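Local atomic coordinates of LamCAT (Aquimarina, PDB entry 6JH5), a protein that probably hydrolyses laminarin, the beta-1,3-glucan storage polysaccharide of brown algae, as a family 16 glycoside hydrolase of a marine bacterium. Residues Arg41-Val46 with Asn64-Arg69; Val52-Arg57 with Pro220-Val225; Gly32-Gln37 with Gly206-Gly211; Leu36-Arg41 with Glu58-Tyr63. All coordinates share one frame; numbering follows the deposited sequence.

Contact 1 (Arg41-Val46 with Asn64-Arg69); sequences RENATV and NYTSTR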
loop_
_atom_site.group_PDB
_atom_site.type_symbol
_atom_site.label_atom_id
_atom_site.label_comp_id
_atom_site.label_asym_id
_atom_site.label_seq_id
_atom_site.Cartn_x
_atom_site.Cartn_y
_atom_site.Cartn_z
ATOM N N ARG A 41 4.008 -9.754 13.349
ATOM C CA ARG A 41 2.932 -10.648 12.866
ATOM C C ARG A 41 1.698 -10.549 13.770
ATOM O O ARG A 41 0.641 -10.624 13.299
ATOM C CB ARG A 41 3.430 -12.086 12.899
ATOM C CG ARG A 41 2.352 -13.104 12.595
ATOM C CD ARG A 41 1.824 -12.905 11.200
ATOM N NE ARG A 41 0.803 -13.847 10.809
ATOM C CZ ARG A 41 -0.461 -13.769 11.131
ATOM N NH1 ARG A 41 -0.891 -12.787 11.895
ATOM N NH2 ARG A 41 -1.307 -14.664 10.666
ATOM N N GLU A 42 1.910 -10.328 15.067
ATOM C CA GLU A 42 0.838 -10.314 16.091
ATOM C C GLU A 42 -0.157 -9.175 15.874
ATOM O O GLU A 42 -1.277 -9.298 16.261
ATOM C CB GLU A 42 1.431 -10.234 17.487
ATOM C CG GLU A 42 2.063 -11.537 17.896
ATOM C CD GLU A 42 3.534 -11.668 17.561
ATOM O OE1 GLU A 42 4.017 -10.927 16.726
ATOM O OE2 GLU A 42 4.163 -12.511 18.148
ATOM N N ASN A 43 0.274 -8.144 15.168
ATOM C CA ASN A 43 -0.597 -6.977 14.904
ATOM C C ASN A 43 -1.588 -7.252 13.769
ATOM O O ASN A 43 -2.385 -6.398 13.502
ATOM C CB ASN A 43 0.223 -5.714 14.673
ATOM C CG ASN A 43 0.960 -5.279 15.916
ATOM O OD1 ASN A 43 1.839 -5.966 16.372
ATOM N ND2 ASN A 43 0.592 -4.137 16.450
ATOM N N ALA A 44 -1.493 -8.423 13.154
ATOM C CA ALA A 44 -2.417 -8.820 12.079
ATOM C C ALA A 44 -3.299 -9.966 12.568
ATOM O O ALA A 44 -2.792 -10.939 13.017
ATOM C CB ALA A 44 -1.660 -9.207 10.838
ATOM N N THR A 45 -4.597 -9.765 12.465
ATOM C CA THR A 45 -5.612 -10.748 12.872
ATOM C C THR A 45 -6.747 -10.736 11.853
ATOM O O THR A 45 -6.730 -9.912 10.958
ATOM C CB THR A 45 -6.191 -10.420 14.254
ATOM O OG1 THR A 45 -6.817 -9.142 14.225
ATOM C CG2 THR A 45 -5.149 -10.504 15.343
ATOM N N VAL A 46 -7.632 -11.717 11.968
ATOM C CA VAL A 46 -8.850 -11.739 11.134
ATOM C C VAL A 46 -10.037 -11.784 12.086
ATOM O O VAL A 46 -10.045 -12.602 12.978
ATOM C CB VAL A 46 -8.900 -12.915 10.146
ATOM C CG1 VAL A 46 -10.280 -13.094 9.566
ATOM C CG2 VAL A 46 -7.888 -12.730 9.039
ATOM N N ASN A 64 8.307 2.559 20.055
ATOM C CA ASN A 64 7.133 2.793 20.934
ATOM C C ASN A 64 5.786 2.460 20.293
ATOM O O ASN A 64 4.789 2.668 20.926
ATOM C CB ASN A 64 7.172 4.229 21.437
ATOM C CG ASN A 64 8.467 4.470 22.167
ATOM O OD1 ASN A 64 8.865 3.667 22.977
ATOM N ND2 ASN A 64 9.136 5.546 21.833
ATOM N N TYR A 65 5.804 2.018 19.050
ATOM C CA TYR A 65 4.561 1.643 18.351
ATOM C C TYR A 65 4.808 0.333 17.598
ATOM O O TYR A 65 5.901 0.075 17.177
ATOM C CB TYR A 65 4.117 2.713 17.349
ATOM C CG TYR A 65 4.000 4.097 17.925
ATOM C CD1 TYR A 65 2.849 4.504 18.555
ATOM C CD2 TYR A 65 5.057 4.976 17.864
ATOM C CE1 TYR A 65 2.747 5.772 19.098
ATOM C CE2 TYR A 65 4.972 6.243 18.400
ATOM C CZ TYR A 65 3.814 6.644 19.024
ATOM O OH TYR A 65 3.732 7.881 19.565
ATOM N N THR A 66 3.750 -0.444 17.476
ATOM C CA THR A 66 3.789 -1.687 16.683
ATOM C C THR A 66 2.658 -1.645 15.666
ATOM O O THR A 66 1.672 -1.004 15.896
ATOM C CB THR A 66 3.690 -2.947 17.546
ATOM O OG1 THR A 66 2.473 -2.889 18.271
ATOM C CG2 THR A 66 4.884 -3.090 18.458
ATOM N N SER A 67 2.882 -2.325 14.560
ATOM C CA SER A 67 1.876 -2.399 13.486
ATOM C C SER A 67 2.225 -3.586 12.580
ATOM O O SER A 67 2.982 -4.416 12.984
ATOM C CB SER A 67 1.776 -1.111 12.716
ATOM O OG SER A 67 0.667 -1.130 11.865
ATOM N N THR A 68 1.613 -3.647 11.415
ATOM C CA THR A 68 1.910 -4.770 10.500
ATOM C C THR A 68 2.259 -4.249 9.101
ATOM O O THR A 68 1.675 -3.291 8.696
ATOM C CB THR A 68 0.704 -5.716 10.381
ATOM O OG1 THR A 68 0.730 -6.517 11.549
ATOM C CG2 THR A 68 0.739 -6.655 9.194
ATOM N N ARG A 69 3.230 -4.881 8.473
ATOM C CA ARG A 69 3.537 -4.666 7.043
ATOM C C ARG A 69 3.559 -6.067 6.429
ATOM O O ARG A 69 4.379 -6.846 6.830
ATOM C CB ARG A 69 4.858 -3.933 6.838
ATOM C CG ARG A 69 5.252 -3.722 5.385
ATOM C CD ARG A 69 6.281 -2.633 5.226
ATOM N NE ARG A 69 7.048 -2.803 4.016
ATOM C CZ ARG A 69 7.819 -1.867 3.495
ATOM N NH1 ARG A 69 7.858 -0.669 4.046
ATOM N NH2 ARG A 69 8.538 -2.124 2.421
#

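Contact 2 (Val52-Arg57 with Pro220-Val225); sequences VITAKR and PARMLV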
loop_
_atom_site.group_PDB
_atom_site.type_symbol
_atom_site.label_atom_id
_atom_site.label_comp_id
_atom_site.label_asym_id
_atom_site.label_seq_id
_atom_site.Cartn_x
_atom_site.Cartn_y
_atom_site.Cartn_z
ATOM N N VAL A 52 -7.552 -7.457 10.016
ATOM C CA VAL A 52 -7.422 -6.292 10.911
ATOM C C VAL A 52 -5.942 -6.055 11.124
ATOM O O VAL A 52 -5.303 -6.923 11.616
ATOM C CB VAL A 52 -8.075 -6.548 12.272
ATOM C CG1 VAL A 52 -7.944 -5.331 13.167
ATOM C CG2 VAL A 52 -9.518 -6.953 12.112
ATOM N N ILE A 53 -5.466 -4.883 10.730
ATOM C CA ILE A 53 -4.084 -4.487 11.075
ATOM C C ILE A 53 -4.247 -3.490 12.222
ATOM O O ILE A 53 -4.871 -2.498 12.019
ATOM C CB ILE A 53 -3.361 -3.868 9.875
ATOM C CG1 ILE A 53 -3.010 -4.949 8.854
ATOM C CG2 ILE A 53 -2.121 -3.138 10.355
ATOM C CD1 ILE A 53 -2.311 -4.439 7.625
ATOM N N THR A 54 -3.720 -3.830 13.385
ATOM C CA THR A 54 -3.891 -2.957 14.559
ATOM C C THR A 54 -2.567 -2.284 14.875
ATOM O O THR A 54 -1.614 -2.978 14.986
ATOM C CB THR A 54 -4.314 -3.790 15.774
ATOM O OG1 THR A 54 -5.503 -4.480 15.446
ATOM C CG2 THR A 54 -4.545 -2.955 17.016
ATOM N N ALA A 55 -2.569 -0.959 14.952
ATOM C CA ALA A 55 -1.363 -0.250 15.406
ATOM C C ALA A 55 -1.523 -0.040 16.911
ATOM O O ALA A 55 -2.597 0.284 17.335
ATOM C CB ALA A 55 -1.183 1.055 14.681
ATOM N N LYS A 56 -0.455 -0.263 17.658
ATOM C CA LYS A 56 -0.549 -0.163 19.130
ATOM C C LYS A 56 0.587 0.664 19.725
ATOM O O LYS A 56 1.605 0.774 19.131
ATOM C CB LYS A 56 -0.410 -1.564 19.735
ATOM C CG LYS A 56 -1.494 -2.541 19.324
ATOM C CD LYS A 56 -1.326 -3.906 19.938
ATOM C CE LYS A 56 -2.450 -4.840 19.537
ATOM N NZ LYS A 56 -2.042 -6.261 19.644
ATOM N N ARG A 57 0.345 1.194 20.914
ATOM C CA ARG A 57 1.414 1.862 21.678
ATOM C C ARG A 57 2.005 0.763 22.533
ATOM O O ARG A 57 1.371 0.341 23.463
ATOM C CB ARG A 57 0.833 2.899 22.621
ATOM C CG ARG A 57 0.700 4.246 21.959
ATOM C CD ARG A 57 0.051 5.243 22.861
ATOM N NE ARG A 57 1.027 5.699 23.817
ATOM C CZ ARG A 57 0.732 6.141 25.020
ATOM N NH1 ARG A 57 -0.526 6.191 25.419
ATOM N NH2 ARG A 57 1.693 6.548 25.820
ATOM N N PRO A 220 -5.493 1.767 20.733
ATOM C CA PRO A 220 -5.180 1.065 19.485
ATOM C C PRO A 220 -5.993 1.509 18.259
ATOM O O PRO A 220 -7.104 1.864 18.390
ATOM C CB PRO A 220 -5.473 -0.396 19.848
ATOM C CG PRO A 220 -6.606 -0.275 20.819
ATOM C CD PRO A 220 -6.202 0.912 21.669
ATOM N N ALA A 221 -5.376 1.424 17.084
ATOM C CA ALA A 221 -6.037 1.883 15.852
ATOM C C ALA A 221 -6.157 0.705 14.885
ATOM O O ALA A 221 -5.206 0.009 14.729
ATOM C CB ALA A 221 -5.228 2.998 15.260
ATOM N N ARG A 222 -7.301 0.587 14.242
ATOM C CA ARG A 222 -7.559 -0.577 13.363
ATOM C C ARG A 222 -7.735 -0.196 11.896
ATOM O O ARG A 222 -8.556 0.618 11.586
ATOM C CB ARG A 222 -8.819 -1.294 13.852
ATOM C CG ARG A 222 -8.606 -2.017 15.165
ATOM C CD ARG A 222 -9.892 -2.296 15.899
ATOM N NE ARG A 222 -10.920 -2.972 15.150
ATOM C CZ ARG A 222 -11.139 -4.260 15.214
ATOM N NH1 ARG A 222 -10.357 -5.015 15.950
ATOM N NH2 ARG A 222 -12.130 -4.788 14.544
ATOM N N MET A 223 -6.960 -0.863 11.060
ATOM C CA MET A 223 -7.122 -0.764 9.596
ATOM C C MET A 223 -7.815 -2.070 9.186
ATOM O O MET A 223 -7.310 -3.118 9.509
ATOM C CB MET A 223 -5.768 -0.618 8.896
ATOM C CG MET A 223 -5.832 -0.708 7.408
ATOM S SD MET A 223 -4.129 -0.509 6.757
ATOM C CE MET A 223 -4.423 -0.621 4.994
ATOM N N LEU A 224 -8.970 -1.950 8.542
ATOM C CA LEU A 224 -9.762 -3.131 8.145
ATOM C C LEU A 224 -9.735 -3.352 6.630
ATOM O O LEU A 224 -10.039 -2.450 5.897
ATOM C CB LEU A 224 -11.198 -2.933 8.618
ATOM C CG LEU A 224 -11.321 -2.463 10.064
ATOM C CD1 LEU A 224 -12.780 -2.182 10.376
ATOM C CD2 LEU A 224 -10.771 -3.492 11.027
ATOM N N VAL A 225 -9.413 -4.573 6.225
ATOM C CA VAL A 225 -9.430 -4.896 4.780
ATOM C C VAL A 225 -10.416 -6.052 4.578
ATOM O O VAL A 225 -10.218 -7.079 5.134
ATOM C CB VAL A 225 -8.018 -5.234 4.288
ATOM C CG1 VAL A 225 -8.023 -5.472 2.796
ATOM C CG2 VAL A 225 -7.042 -4.127 4.638
HETATM O O HOH W 1 -7.713 -4.723 17.102
#

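Contact 3 (Gly32-Gln37 with Gly206-Gly211); sequences GNNELQ and GGNWPG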
loop_
_atom_site.group_PDB
_atom_site.type_symbol
_atom_site.label_atom_id
_atom_site.label_comp_id
_atom_site.label_asym_id
_atom_site.label_seq_id
_atom_site.Cartn_x
_atom_site.Cartn_y
_atom_site.Cartn_z
ATOM N N GLY A 32 13.064 3.450 5.558
ATOM C CA GLY A 32 13.529 4.470 4.611
ATOM C C GLY A 32 12.791 5.793 4.729
ATOM O O GLY A 32 13.140 6.690 4.021
ATOM N N ASN A 33 11.823 5.898 5.629
ATOM C CA ASN A 33 11.023 7.141 5.738
ATOM C C ASN A 33 10.994 7.681 7.165
ATOM O O ASN A 33 10.108 8.418 7.449
ATOM C CB ASN A 33 9.578 6.868 5.317
ATOM C CG ASN A 33 9.481 6.227 3.949
ATOM O OD1 ASN A 33 9.988 6.766 2.994
ATOM N ND2 ASN A 33 8.820 5.097 3.846
ATOM N N ASN A 34 11.889 7.184 8.011
ATOM C CA ASN A 34 11.953 7.619 9.429
ATOM C C ASN A 34 10.665 7.285 10.188
ATOM O O ASN A 34 10.343 7.969 11.125
ATOM C CB ASN A 34 12.296 9.097 9.533
ATOM C CG ASN A 34 13.709 9.376 9.078
ATOM O OD1 ASN A 34 14.612 8.641 9.382
ATOM N ND2 ASN A 34 13.879 10.453 8.358
ATOM N N GLU A 35 10.051 6.164 9.833
ATOM C CA GLU A 35 8.824 5.683 10.500
ATOM C C GLU A 35 9.161 5.277 11.934
ATOM O O GLU A 35 10.280 4.908 12.183
ATOM C CB GLU A 35 8.202 4.540 9.709
ATOM C CG GLU A 35 7.755 4.964 8.332
ATOM C CD GLU A 35 7.482 3.825 7.367
ATOM O OE1 GLU A 35 7.363 2.710 7.828
ATOM O OE2 GLU A 35 7.408 4.090 6.181
ATOM N N LEU A 36 8.164 5.343 12.814
ATOM C CA LEU A 36 8.388 5.072 14.250
ATOM C C LEU A 36 7.959 3.666 14.684
ATOM O O LEU A 36 8.254 3.322 15.791
ATOM C CB LEU A 36 7.562 6.090 15.041
ATOM C CG LEU A 36 7.839 7.560 14.738
ATOM C CD1 LEU A 36 6.962 8.438 15.600
ATOM C CD2 LEU A 36 9.289 7.911 14.968
ATOM N N GLN A 37 7.308 2.894 13.829
ATOM C CA GLN A 37 6.760 1.601 14.314
ATOM C C GLN A 37 7.694 0.405 14.126
ATOM O O GLN A 37 8.534 0.426 13.272
ATOM C CB GLN A 37 5.412 1.302 13.657
ATOM C CG GLN A 37 5.541 0.746 12.248
ATOM C CD GLN A 37 6.056 1.769 11.281
ATOM O OE1 GLN A 37 5.798 2.934 11.411
ATOM N NE2 GLN A 37 6.806 1.311 10.310
ATOM N N GLY A 206 3.994 7.671 11.912
ATOM C CA GLY A 206 5.079 8.655 11.801
ATOM C C GLY A 206 5.882 8.497 10.532
ATOM O O GLY A 206 5.731 7.530 9.858
ATOM N N GLY A 207 6.726 9.477 10.269
ATOM C CA GLY A 207 7.563 9.389 9.075
ATOM C C GLY A 207 7.676 10.732 8.406
ATOM O O GLY A 207 6.998 11.630 8.774
ATOM N N ASN A 208 8.464 10.784 7.356
ATOM C CA ASN A 208 8.713 12.089 6.714
ATOM C C ASN A 208 7.419 12.706 6.190
ATOM O O ASN A 208 7.225 13.864 6.398
ATOM C CB ASN A 208 9.781 11.958 5.632
ATOM C CG ASN A 208 11.121 11.521 6.184
ATOM O OD1 ASN A 208 11.485 11.876 7.287
ATOM N ND2 ASN A 208 11.844 10.755 5.402
ATOM N N TRP A 209 6.588 11.935 5.504
ATOM C CA TRP A 209 5.374 12.565 4.952
ATOM C C TRP A 209 4.328 12.917 6.018
ATOM O O TRP A 209 3.960 14.073 6.091
ATOM C CB TRP A 209 4.837 11.699 3.823
ATOM C CG TRP A 209 3.579 12.204 3.202
ATOM C CD1 TRP A 209 2.986 13.420 3.346
ATOM C CD2 TRP A 209 2.722 11.443 2.353
ATOM N NE1 TRP A 209 1.822 13.474 2.631
ATOM C CE2 TRP A 209 1.640 12.273 2.004
ATOM C CE3 TRP A 209 2.790 10.155 1.837
ATOM C CZ2 TRP A 209 0.636 11.838 1.145
ATOM C CZ3 TRP A 209 1.789 9.727 1.006
ATOM C CH2 TRP A 209 0.729 10.556 0.667
ATOM N N PRO A 210 3.857 12.002 6.881
ATOM C CA PRO A 210 2.888 12.368 7.912
ATOM C C PRO A 210 3.433 13.308 8.990
ATOM O O PRO A 210 2.713 14.029 9.532
ATOM C CB PRO A 210 2.448 11.051 8.562
ATOM C CG PRO A 210 3.534 10.068 8.208
ATOM C CD PRO A 210 4.146 10.559 6.916
ATOM N N GLY A 211 4.723 13.209 9.259
ATOM C CA GLY A 211 5.285 13.994 10.357
ATOM C C GLY A 211 5.384 13.192 11.644
ATOM O O GLY A 211 5.105 12.016 11.642
HETATM O O HOH W 2 14.326 9.295 5.183
HETATM O O HOH W 3 10.486 9.493 2.954
#

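Contact 4 (Leu36-Arg41 with Glu58-Tyr63); sequences LQYYRR and ESIGGY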
loop_
_atom_site.group_PDB
_atom_site.type_symbol
_atom_site.label_atom_id
_atom_site.label_comp_id
_atom_site.label_asym_id
_atom_site.label_seq_id
_atom_site.Cartn_x
_atom_site.Cartn_y
_atom_site.Cartn_z
ATOM N N LEU A 36 8.164 5.343 12.814
ATOM C CA LEU A 36 8.388 5.072 14.250
ATOM C C LEU A 36 7.959 3.666 14.684
ATOM O O LEU A 36 8.254 3.322 15.791
ATOM C CB LEU A 36 7.562 6.090 15.041
ATOM C CG LEU A 36 7.839 7.560 14.738
ATOM C CD1 LEU A 36 6.962 8.438 15.600
ATOM C CD2 LEU A 36 9.289 7.911 14.968
ATOM N N GLN A 37 7.308 2.894 13.829
ATOM C CA GLN A 37 6.760 1.601 14.314
ATOM C C GLN A 37 7.694 0.405 14.126
ATOM O O GLN A 37 8.534 0.426 13.272
ATOM C CB GLN A 37 5.412 1.302 13.657
ATOM C CG GLN A 37 5.541 0.746 12.248
ATOM C CD GLN A 37 6.056 1.769 11.281
ATOM O OE1 GLN A 37 5.798 2.934 11.411
ATOM N NE2 GLN A 37 6.806 1.311 10.310
ATOM N N TYR A 38 7.462 -0.602 14.952
ATOM C CA TYR A 38 8.161 -1.895 14.821
ATOM C C TYR A 38 7.094 -2.872 14.320
ATOM O O TYR A 38 6.123 -3.078 14.988
ATOM C CB TYR A 38 8.681 -2.298 16.194
ATOM C CG TYR A 38 9.474 -3.569 16.253
ATOM C CD1 TYR A 38 8.864 -4.793 16.146
ATOM C CD2 TYR A 38 10.830 -3.531 16.475
ATOM C CE1 TYR A 38 9.597 -5.957 16.226
ATOM C CE2 TYR A 38 11.567 -4.689 16.578
ATOM C CZ TYR A 38 10.952 -5.911 16.440
ATOM O OH TYR A 38 11.694 -7.042 16.540
ATOM N N TYR A 39 7.285 -3.404 13.122
ATOM C CA TYR A 39 6.294 -4.326 12.540
ATOM C C TYR A 39 6.354 -5.707 13.206
ATOM O O TYR A 39 7.395 -6.167 13.540
ATOM C CB TYR A 39 6.520 -4.388 11.035
ATOM C CG TYR A 39 6.074 -3.164 10.279
ATOM C CD1 TYR A 39 4.808 -2.657 10.447
ATOM C CD2 TYR A 39 6.889 -2.575 9.332
ATOM C CE1 TYR A 39 4.367 -1.572 9.723
ATOM C CE2 TYR A 39 6.462 -1.484 8.600
ATOM C CZ TYR A 39 5.188 -0.996 8.781
ATOM O OH TYR A 39 4.780 0.062 8.046
ATOM N N ARG A 40 5.183 -6.311 13.352
ATOM C CA ARG A 40 5.047 -7.647 13.967
ATOM C C ARG A 40 3.925 -8.430 13.273
ATOM O O ARG A 40 3.070 -7.845 12.689
ATOM C CB ARG A 40 4.570 -7.491 15.413
ATOM C CG ARG A 40 5.489 -6.666 16.294
ATOM C CD ARG A 40 5.101 -6.762 17.753
ATOM N NE ARG A 40 5.594 -8.005 18.296
ATOM C CZ ARG A 40 5.046 -8.646 19.290
ATOM N NH1 ARG A 40 3.937 -8.186 19.827
ATOM N NH2 ARG A 40 5.582 -9.764 19.718
ATOM N N ARG A 41 4.008 -9.754 13.349
ATOM C CA ARG A 41 2.932 -10.648 12.866
ATOM C C ARG A 41 1.698 -10.549 13.770
ATOM O O ARG A 41 0.641 -10.624 13.299
ATOM C CB ARG A 41 3.430 -12.086 12.899
ATOM C CG ARG A 41 2.352 -13.104 12.595
ATOM C CD ARG A 41 1.824 -12.905 11.200
ATOM N NE ARG A 41 0.803 -13.847 10.809
ATOM C CZ ARG A 41 -0.461 -13.769 11.131
ATOM N NH1 ARG A 41 -0.891 -12.787 11.895
ATOM N NH2 ARG A 41 -1.307 -14.664 10.666
ATOM N N GLU A 58 3.161 0.296 22.134
ATOM C CA GLU A 58 3.771 -0.856 22.809
ATOM C C GLU A 58 5.275 -0.698 22.631
ATOM O O GLU A 58 5.684 -0.295 21.563
ATOM C CB GLU A 58 3.110 -2.056 22.126
ATOM C CG GLU A 58 3.947 -3.273 21.924
ATOM C CD GLU A 58 3.116 -4.458 21.462
ATOM O OE1 GLU A 58 3.318 -5.535 22.015
ATOM O OE2 GLU A 58 2.316 -4.309 20.583
ATOM N N SER A 59 6.047 -1.056 23.645
ATOM C CA SER A 59 7.516 -0.919 23.564
ATOM C C SER A 59 8.147 -2.212 23.085
ATOM O O SER A 59 7.883 -3.229 23.687
ATOM C CB SER A 59 8.090 -0.625 24.918
ATOM O OG SER A 59 7.562 0.562 25.444
ATOM N N ILE A 60 8.907 -2.151 22.008
ATOM C CA ILE A 60 9.657 -3.354 21.570
ATOM C C ILE A 60 10.839 -2.914 20.727
ATOM O O ILE A 60 10.674 -2.038 19.948
ATOM C CB ILE A 60 8.756 -4.298 20.782
ATOM C CG1 ILE A 60 9.565 -5.466 20.222
ATOM C CG2 ILE A 60 8.033 -3.521 19.692
ATOM C CD1 ILE A 60 8.703 -6.570 19.716
ATOM N N GLY A 61 12.011 -3.485 20.954
ATOM C CA GLY A 61 13.170 -3.194 20.093
ATOM C C GLY A 61 13.602 -1.745 20.094
ATOM O O GLY A 61 14.302 -1.370 19.201
ATOM N N GLY A 62 13.258 -0.995 21.134
ATOM C CA GLY A 62 13.636 0.425 21.174
ATOM C C GLY A 62 12.601 1.336 20.557
ATOM O O GLY A 62 12.810 2.509 20.565
ATOM N N TYR A 63 11.484 0.780 20.117
ATOM C CA TYR A 63 10.421 1.559 19.442
ATOM C C TYR A 63 9.175 1.588 20.312
ATOM O O TYR A 63 9.044 0.751 21.178
ATOM C CB TYR A 63 10.191 1.009 18.033
ATOM C CG TYR A 63 11.425 1.188 17.206
ATOM C CD1 TYR A 63 11.672 2.382 16.570
ATOM C CD2 TYR A 63 12.398 0.217 17.172
ATOM C CE1 TYR A 63 12.834 2.594 15.866
ATOM C CE2 TYR A 63 13.561 0.405 16.461
ATOM C CZ TYR A 63 13.781 1.600 15.814
ATOM O OH TYR A 63 14.934 1.799 15.140
HETATM O O HOH W 4 1.705 -6.500 19.148
#

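Contact 1 (Arg41-Val46 with Asn64-Arg69)
A type I beta turn from Arg41 to Ala44 brings Asn43 and Ala44 against Thr66 and Thr68 of strand 63-71, within the beta-jelly-roll sandwich known for family 16 glycoside hydrolases. The turn is closed by Ala44 N on Arg41 O at 3.1 Å. Asn43 makes the polar link. Its ND2 donates to Thr66 OG1 at 2.9 Å, with an N-H...O angle of 155°, and the hydroxyl lies somewhat tilted from the amide plane. The two side chains cross at about a right angle. The Thr66 hydroxyl sits between its own backbone N and carbonyl carbon (chi1 59°), which turns it to the amide. The same OG1 is bonded to Glu58 OE2, and Asn43 ND2 also reaches Thr54 O. Both groups are therefore gripped twice and have little freedom to turn.

Lower on the side chain, Asn43 CB rests on Thr68 OG1 at 3.3 Å. Ala44 N is also near this hydroxyl, but the angle is too poor for a bond. Thr68 OG1 has its partner in Arg40 O. The methyl of Thr68 supplies the apolar touch, Thr68 CG2 to Ala44 CB at 3.9 Å. Arg41 points away from strand 63-71; its NH1 makes a weak bond to Ala44 O, and Arg41 also meets Phe22 in a cation-pi contact. Strands 44-47 and 63-71 both pair with strand 50-60: by backbone hydrogen bonds Thr45 pairs with Val52 and Asn43 with Thr54, and Thr66 with Lys56. The turn thus lies where one neighbour of strand 50-60 gives way to the other.

Contact 2 (Val52-Arg57 with Pro220-Val225)
Four backbone hydrogen bonds join Ile53 and Ala55 to Met223 and Ala221. Ile53 N gives to Met223 O at 2.8 Å and takes Met223 N on its own O at 2.8 Å, the latter nearly straight at 177°. The second pair follows the same pattern, with Ala55 N to Ala221 O at 2.8 Å and Ala221 N to Ala55 O at 3.0 Å. The non-hydrogen-bonded pairs, Val52 with Leu224 and Thr54 with Arg222, alternate with them. CA-H...O contacts add to the pairing, the shortest being Thr54 CA to Ala221 O at 3.2 Å.

The strands run antiparallel, 163° apart, in one of the sheets of the jelly roll. Ile53, Ala55, Ala221 and Met223 share a buried face, where Ala55 and Met223 pack on Met203 of strand 197-205.

On the other face, apolar touches are few. The Val52 and Leu224 side chains lie side by side, pointing the same way, with Val52 CG2 3.8 Å from Leu224 CD2. Thr54 CG2 meets Pro220 CB. Polar groups take the rest. The Arg222 chain bends at chi3 (53°), which carries its guanidinium back over Val52. Val52 CG1 then sits over one face of the group, toward its rim, 3.7 Å from Arg222 NH1. That nitrogen makes a salt bridge to Glu47. It also donates, at the edge of the plane, to a water that is 2.8 Å from Thr54 OG1.

Contact 3 (Gly32-Gln37 with Gly206-Gly211)
The side-chain amide of Asn34 overlaps that of Asn208 crosswise, with the two planes 80° apart. Asn34 ND2 donates to Asn208 OD1 at 3.0 Å, in the plane of that carbonyl and on a lone pair. Asn208 CG stands anti to its carbonyl carbon (chi1 -62°), which places the amide beside residues 33 and 34. Asn208 ND2 donates to two waters, one held by Gly32 O and one by Asn33 OD1. The backbone joins in through Asn208 N to Asn33 O at 2.9 Å.

Glycines allow the close approach. A side chain on Gly206 would run into Leu36 CG, which is 4.2 Å from Gly206 CA. One on Gly207 would be tight against Asn33 O and Glu35 CG. Glu35 CG lies 3.6 Å from Gly206 O. The Glu35 carboxylate is held through both oxygens, Asn33 ND2 to Glu35 OE2 at 2.9 Å and Gln37 NE2 to Glu35 OE1 at 2.9 Å. Replacing Glu35 by alanine would probably leave both amides without their acceptor and uncover one side of Gly206 O.

The Trp209 side chain turns away from this contact and meets His130 edge-to-face and the Trp96 ring, probably beside the substrate cleft, as in relatives. The seam is joined mainly by amides, peptide groups and water. Gly206 O is buried with no hydrogen-bond partner in the model; the Glu35 methylene beside it packs on it but offers no donor.

Contact 4 (Leu36-Arg41 with Glu58-Tyr63)
Tyr63 ends a type I' beta turn that begins at Ile60, and its CA comes within 6.2 Å of Tyr38 CA, with no hydrogen bond joining the two segments directly. Side chains make the contact. The Tyr38 ring, swung anti to the backbone N (chi1 -178°), reaches over to the turn. Ile60 CG1 sits over the centre of one face in a CH-pi contact, 4.0 Å from the ring centroid and 9° off its normal. Ile60 CD1 runs on to Tyr38 CE1 at 3.7 Å and equally touches Arg40 NE. At the edge of the Tyr38 ring comes Tyr63 CD2, 4.1 Å from Tyr38 CD2. A side chain on Gly61 would clash with Tyr38 CE2. With alanine in place of Tyr38, Ile60 would probably lose the face it packs on and a gap would open before Tyr63.

Arg40 and Glu58 form a long salt bridge, NH1 to OE1 at 3.5 Å, with their flat groups 80° apart. A water bridges the same two groups, accepting from Arg40 NH1 and donating at 2.7 Å to Glu58 OE2, the oxygen that also holds Thr66.

Strand 63-71 runs between the partners. It pairs in parallel with strand 37-39, Tyr65 bonding to Tyr38 through the backbone, and antiparallel with strand 50-60. Arg40 and Ile60 both pack on Thr66, so the side chains reach across this middle strand.

From the N terminus, residues 32-41 start two closures. Contact 4 closes the shorter, at 58-63. Contact 3 closes the longer, at 206-211, tying the short helix 30-34 to the loop after strand 197-205. Contact 1 begins as the first segment of contact 4 ends, sharing Arg41, and closes at 64-69. It crosses contact 4 but lies within the span of contact 3. Contact 2 starts at 52-57 and closes last, at 220-225, crossing the other three. Contacts 1, 2 and 4 gather round strand 50-60, bringing strands 37-39, 44-47, 63-71 and 221-232 together. Contact 3 lies farther off, about 17 Å centre to centre from contacts 1 and 2, but shares Leu36 and Gln37 with contact 4.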